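PDB 3PZ6: leucyl-tRNA synthetase, which probably joins leucine to tRNA(Leu) at the expense of ATP, and is represented here by its CP1 editing domain, the part that deacylates mischarged tRNA. Local coordinates for residues A[226-231]-A[274-279]; A[58-63]-A[154-159]. The protein carries 2 engineered substitutions. One frame throughout, in Å; residues are numbered along the deposited sequence.

Contact 1. Residues A[226-231]-A[274-279]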
loop_
_atom_site.group_PDB
_atom_site.type_symbol
_atom_site.label_atom_id
_atom_site.label_comp_id
_atom_site.label_asym_id
_atom_site.label_seq_id
_atom_site.Cartn_x
_atom_site.Cartn_y
_atom_site.Cartn_z
ATOM N N LEU A 226 9.949 -6.798 7.102
ATOM C CA LEU A 226 9.554 -7.989 7.841
ATOM C C LEU A 226 10.066 -9.282 7.204
ATOM O O LEU A 226 10.025 -9.414 5.982
ATOM C CB LEU A 226 8.027 -8.035 7.953
ATOM C CG LEU A 226 7.315 -7.427 9.171
ATOM C CD1 LEU A 226 8.165 -6.465 9.997
ATOM C CD2 LEU A 226 6.013 -6.775 8.734
ATOM N N PRO A 227 10.534 -10.245 8.030
ATOM C CA PRO A 227 10.987 -11.569 7.581
ATOM C C PRO A 227 9.832 -12.486 7.147
ATOM O O PRO A 227 9.538 -13.487 7.815
ATOM C CB PRO A 227 11.660 -12.134 8.830
ATOM C CG PRO A 227 10.971 -11.466 9.953
ATOM C CD PRO A 227 10.733 -10.076 9.481
ATOM N N ILE A 228 9.185 -12.149 6.033
ATOM C CA ILE A 228 7.969 -12.857 5.618
ATOM C C ILE A 228 8.279 -14.133 4.839
ATOM O O ILE A 228 7.560 -15.126 4.939
ATOM C CB ILE A 228 6.985 -11.949 4.820
ATOM C CG1 ILE A 228 7.667 -11.313 3.606
ATOM C CG2 ILE A 228 6.435 -10.860 5.714
ATOM C CD1 ILE A 228 6.705 -10.903 2.507
ATOM N N ILE A 229 9.365 -14.106 4.085
ATOM C CA ILE A 229 9.731 -15.217 3.231
ATOM C C ILE A 229 11.197 -15.570 3.435
ATOM O O ILE A 229 12.063 -14.689 3.409
ATOM C CB ILE A 229 9.445 -14.886 1.735
ATOM C CG1 ILE A 229 7.929 -14.772 1.503
ATOM C CG2 ILE A 229 10.055 -15.946 0.811
ATOM C CD1 ILE A 229 7.521 -14.118 0.195
ATOM N N GLU A 230 11.462 -16.854 3.662
ATOM C CA GLU A 230 12.819 -17.362 3.709
ATOM C C GLU A 230 13.180 -18.023 2.389
ATOM O O GLU A 230 12.539 -18.980 1.951
ATOM C CB GLU A 230 13.006 -18.362 4.855
ATOM C CG GLU A 230 14.420 -18.956 4.907
ATOM C CD GLU A 230 14.609 -20.004 5.988
ATOM O OE1 GLU A 230 13.692 -20.211 6.817
ATOM O OE2 GLU A 230 15.694 -20.629 6.015
ATOM N N ILE A 231 14.219 -17.500 1.760
ATOM C CA ILE A 231 14.804 -18.144 0.604
ATOM C C ILE A 231 16.056 -18.906 1.050
ATOM O O ILE A 231 17.044 -18.289 1.458
ATOM C CB ILE A 231 15.128 -17.132 -0.504
ATOM C CG1 ILE A 231 13.854 -16.379 -0.912
ATOM C CG2 ILE A 231 15.742 -17.841 -1.698
ATOM C CD1 ILE A 231 14.090 -15.112 -1.719
ATOM N N MET A 274 6.997 -19.248 3.288
ATOM C CA MET A 274 6.347 -18.284 4.154
ATOM C C MET A 274 6.771 -18.493 5.599
ATOM O O MET A 274 6.815 -19.620 6.089
ATOM C CB MET A 274 4.827 -18.386 4.020
ATOM C CG MET A 274 4.312 -18.035 2.632
ATOM S SD MET A 274 4.584 -16.313 2.146
ATOM C CE MET A 274 3.456 -15.436 3.221
ATOM N N LYS A 275 7.088 -17.399 6.277
ATOM C CA LYS A 275 7.564 -17.465 7.655
ATOM C C LYS A 275 6.633 -16.698 8.570
ATOM O O LYS A 275 6.694 -16.832 9.786
ATOM C CB LYS A 275 8.985 -16.901 7.750
ATOM C CG LYS A 275 10.038 -17.725 7.028
ATOM C CD LYS A 275 10.754 -18.679 7.972
ATOM C CE LYS A 275 10.019 -19.977 8.144
ATOM N NZ LYS A 275 10.317 -20.497 9.494
ATOM N N MET A 276 5.782 -15.885 7.957
ATOM C CA MET A 276 4.800 -15.076 8.663
ATOM C C MET A 276 3.457 -15.185 7.961
ATOM O O MET A 276 3.377 -15.642 6.821
ATOM C CB MET A 276 5.247 -13.610 8.713
ATOM C CG MET A 276 6.418 -13.339 9.649
ATOM S SD MET A 276 7.067 -11.657 9.535
ATOM C CE MET A 276 5.620 -10.699 10.034
ATOM N N GLY A 277 2.409 -14.757 8.650
ATOM C CA GLY A 277 1.066 -14.766 8.101
ATOM C C GLY A 277 0.359 -16.080 8.370
ATOM O O GLY A 277 0.912 -16.954 9.032
ATOM N N PRO A 278 -0.873 -16.227 7.853
ATOM C CA PRO A 278 -1.702 -17.405 8.143
ATOM C C PRO A 278 -1.209 -18.681 7.467
ATOM O O PRO A 278 -1.608 -19.771 7.857
ATOM C CB PRO A 278 -3.080 -17.010 7.595
ATOM C CG PRO A 278 -3.024 -15.506 7.469
ATOM C CD PRO A 278 -1.616 -15.235 7.058
ATOM N N PHE A 279 -0.346 -18.543 6.471
ATOM C CA PHE A 279 0.191 -19.702 5.774
ATOM C C PHE A 279 1.653 -19.952 6.115
ATOM O O PHE A 279 2.406 -20.470 5.290
ATOM C CB PHE A 279 -0.008 -19.555 4.260
ATOM C CG PHE A 279 -1.449 -19.378 3.860
ATOM C CD1 PHE A 279 -2.392 -20.363 4.147
ATOM C CD2 PHE A 279 -1.864 -18.229 3.210
ATOM C CE1 PHE A 279 -3.723 -20.204 3.793
ATOM C CE2 PHE A 279 -3.197 -18.065 2.846
ATOM C CZ PHE A 279 -4.128 -19.059 3.140
#
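M276 reaches across to L226, P227 and I228 and makes the broadest contact of this pair of segments. Its CB lies beside the backbone of I228, near CA. CG comes next and sits by the carbonyl oxygen of P227. The sulfur M276 SD follows, 3.5 Å from P227 O, with P227 CG at 3.9 Å and I228 CG2 a little further. The chain is extended as far as SD and then bends at the last torsion (chi3 62°). That bend turns the methyl toward L226, where M276 CE ends 3.8 Å from L226 CG. The leucine and the methionine side chains run nearly at right angles.

One backbone hydrogen bond ties the segments together. K275 N donates to I228 O over 2.7 Å, with 155° at the hydrogen. M274 CA makes a CH-O contact with the same oxygen, so two neighbouring residues converge on it.

I229 and M274 form a non-hydrogen-bonded antiparallel pair, and their side chains lie on the same face of the sheet. There M274 SD packs on I229 CG1 at 3.7 Å. Helix 284-297 covers this face, with V284 on I229 and C287 on M274.

On the solvent side, the bent methylene chain of K275 passes slantwise over E230, CG on CB and CD near OE1. The ammonium K275 NZ stays 4.3 Å from E230 OE1, too far for a salt bridge.

P227 centres an inverse gamma turn leading into the short strand 229-230, which pairs with 273-274 as a two-stranded antiparallel sheet. The chemistry is mainly apolar. Two thioethers fill the join, a single hydrogen bond crosses it, and the opposite charges at the edge probably add only a mild attraction.

Contact 2. Residues A[58-63]-A[154-159]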
loop_
_atom_site.group_PDB
_atom_site.type_symbol
_atom_site.label_atom_id
_atom_site.label_comp_id
_atom_site.label_asym_id
_atom_site.label_seq_id
_atom_site.Cartn_x
_atom_site.Cartn_y
_atom_site.Cartn_z
ATOM N N TYR A 58 -3.344 10.008 18.426
ATOM C CA TYR A 58 -2.835 10.410 17.126
ATOM C C TYR A 58 -3.962 10.668 16.126
ATOM O O TYR A 58 -4.991 9.994 16.144
ATOM C CB TYR A 58 -1.849 9.365 16.582
ATOM C CG TYR A 58 -1.360 9.681 15.188
ATOM C CD1 TYR A 58 -0.370 10.639 14.978
ATOM C CD2 TYR A 58 -1.914 9.048 14.077
ATOM C CE1 TYR A 58 0.066 10.946 13.699
ATOM C CE2 TYR A 58 -1.488 9.347 12.797
ATOM C CZ TYR A 58 -0.497 10.296 12.615
ATOM O OH TYR A 58 -0.074 10.589 11.343
ATOM N N SER A 59 -3.746 11.655 15.260
ATOM C CA SER A 59 -4.680 11.991 14.193
ATOM C C SER A 59 -3.905 12.509 12.987
ATOM O O SER A 59 -3.012 13.349 13.126
ATOM C CB SER A 59 -5.681 13.042 14.677
ATOM O OG SER A 59 -6.791 13.130 13.802
ATOM N N ASN A 60 -4.243 11.998 11.807
ATOM C CA ASN A 60 -3.569 12.402 10.577
ATOM C C ASN A 60 -4.371 13.441 9.802
ATOM O O ASN A 60 -5.477 13.152 9.340
ATOM C CB ASN A 60 -3.264 11.190 9.696
ATOM C CG ASN A 60 -2.203 11.482 8.648
ATOM O OD1 ASN A 60 -1.099 10.948 8.705
ATOM N ND2 ASN A 60 -2.532 12.332 7.692
ATOM N N PRO A 61 -3.802 14.651 9.646
ATOM C CA PRO A 61 -4.453 15.792 9.003
ATOM C C PRO A 61 -4.667 15.638 7.499
ATOM O O PRO A 61 -5.557 16.281 6.944
ATOM C CB PRO A 61 -3.486 16.942 9.276
ATOM C CG PRO A 61 -2.159 16.282 9.446
ATOM C CD PRO A 61 -2.456 14.997 10.139
ATOM N N LYS A 62 -3.859 14.815 6.842
ATOM C CA LYS A 62 -4.052 14.553 5.420
ATOM C C LYS A 62 -5.310 13.716 5.194
ATOM O O LYS A 62 -6.028 13.924 4.219
ATOM C CB LYS A 62 -2.831 13.865 4.800
ATOM C CG LYS A 62 -1.504 14.574 5.027
ATOM C CD LYS A 62 -1.515 16.011 4.524
ATOM C CE LYS A 62 -1.494 16.102 3.008
ATOM N NZ LYS A 62 -0.180 15.664 2.476
ATOM N N ASN A 63 -5.565 12.777 6.105
ATOM C CA ASN A 63 -6.772 11.955 6.066
ATOM C C ASN A 63 -8.032 12.802 6.239
ATOM O O ASN A 63 -8.990 12.654 5.478
ATOM C CB ASN A 63 -6.728 10.851 7.132
ATOM C CG ASN A 63 -5.595 9.856 6.912
ATOM O OD1 ASN A 63 -4.479 10.232 6.556
ATOM N ND2 ASN A 63 -5.876 8.582 7.146
ATOM N N LEU A 154 1.756 11.178 2.809
ATOM C CA LEU A 154 1.799 11.116 4.278
ATOM C C LEU A 154 0.427 10.893 4.956
ATOM O O LEU A 154 0.225 11.280 6.102
ATOM C CB LEU A 154 2.535 12.330 4.863
ATOM C CG LEU A 154 3.828 12.751 4.159
ATOM C CD1 LEU A 154 4.368 14.023 4.773
ATOM C CD2 LEU A 154 4.888 11.643 4.171
ATOM N N ALA A 155 -0.498 10.263 4.237
ATOM C CA ALA A 155 -1.735 9.772 4.831
ATOM C C ALA A 155 -1.478 8.410 5.464
ATOM O O ALA A 155 -0.441 7.789 5.209
ATOM C CB ALA A 155 -2.819 9.660 3.781
ATOM N N THR A 156 -2.409 7.951 6.297
ATOM C CA THR A 156 -2.280 6.638 6.915
ATOM C C THR A 156 -3.383 5.713 6.450
ATOM O O THR A 156 -4.544 6.112 6.352
ATOM C CB THR A 156 -2.305 6.681 8.456
ATOM O OG1 THR A 156 -3.545 7.232 8.887
ATOM C CG2 THR A 156 -1.195 7.518 8.997
ATOM N N VAL A 157 -3.008 4.474 6.165
ATOM C CA VAL A 157 -3.969 3.478 5.743
ATOM C C VAL A 157 -3.887 2.225 6.611
ATOM O O VAL A 157 -2.880 1.983 7.286
ATOM C CB VAL A 157 -3.861 3.144 4.207
ATOM C CG1 VAL A 157 -4.288 4.357 3.353
ATOM C CG2 VAL A 157 -2.461 2.650 3.815
ATOM N N ARG A 158 -4.970 1.454 6.613
ATOM C CA ARG A 158 -5.000 0.152 7.259
ATOM C C ARG A 158 -4.659 -0.824 6.151
ATOM O O ARG A 158 -5.398 -0.930 5.172
ATOM C CB ARG A 158 -6.395 -0.129 7.818
ATOM C CG ARG A 158 -6.443 -1.072 9.031
ATOM C CD ARG A 158 -6.721 -0.316 10.356
ATOM N NE ARG A 158 -8.036 0.340 10.347
ATOM C CZ ARG A 158 -8.433 1.293 11.193
ATOM N NH1 ARG A 158 -7.627 1.732 12.159
ATOM N NH2 ARG A 158 -9.649 1.815 11.062
ATOM N N ALA A 159 -3.520 -1.499 6.267
ATOM C CA ALA A 159 -3.095 -2.438 5.237
ATOM C C ALA A 159 -3.517 -3.862 5.563
ATOM O O ALA A 159 -3.190 -4.389 6.624
ATOM C CB ALA A 159 -1.600 -2.370 5.026
#
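N63 and T156 hold the tight part of this contact. The N63 amide meets the strand backbone through both of its ends. N63 OD1 accepts from T156 N at 3.1 Å, in the carbonyl plane and on a lone pair, with 159° at the hydrogen. N63 ND2 donates to T156 O over 2.9 Å, and that oxygen lies close to the amide plane. The side chain thus bonds both the N-H and the C=O of one strand residue, much as the backbone of a neighbouring strand would. These two bonds fix the rotation of the amide. CG of N63 stands anti to its carbonyl carbon (chi1 -63°), which carries the amide across to T156. A weak third bond runs from ND2 to T156 OG1, and ND2 also donates to I19 O. The T156 hydroxyl has a stronger partner in Y21 OH. A155 lies next to the N63 amide.

The T156 methyl turns the other way, to N60 and Y58. T156 CG2 lies near the plane of the Y58 ring, at its edge, 4.0 Å from Y58 OH. N60 holds the N-cap position of helix 61-71, and its buried side chain approaches L154 and T156.

The outer side is looser. K62 is partly exposed, with CG 3.9 Å from L154 O. Its chain bends at every torsion beyond CB. NZ is hydrogen-bonded to the carbonyl oxygens of S150, within helix 149-152, and L153, just after it.

The contact sets the first turn of helix 61-71 against the start of strand 156-158. That strand pairs antiparallel with 10-18 and 167-171 in the large mixed sheet. L18 packs on N63 and A155, F168 on Y58, N60 and T156.

In the fold
Both contacts belong to the single CP1 editing domain, but they lie in different parts of it. Their centres are 27 Å apart, and their nearest atoms are about 10 Å apart. Contact 2 comes first along the chain and closes before contact 1 opens. It sits nearer the middle, 12 Å from the centre of the chain, and joins a helix start to the large mixed sheet. Contact 1 lies 18 Å out, on a separate two-stranded sheet next to helices 254-271 and 284-297. Helix 284-297 leads on to strand 301-305, which pairs with 10-18. Strand 10-18 also flanks 156-158, so the chain returns from contact 1 to the sheet of contact 2.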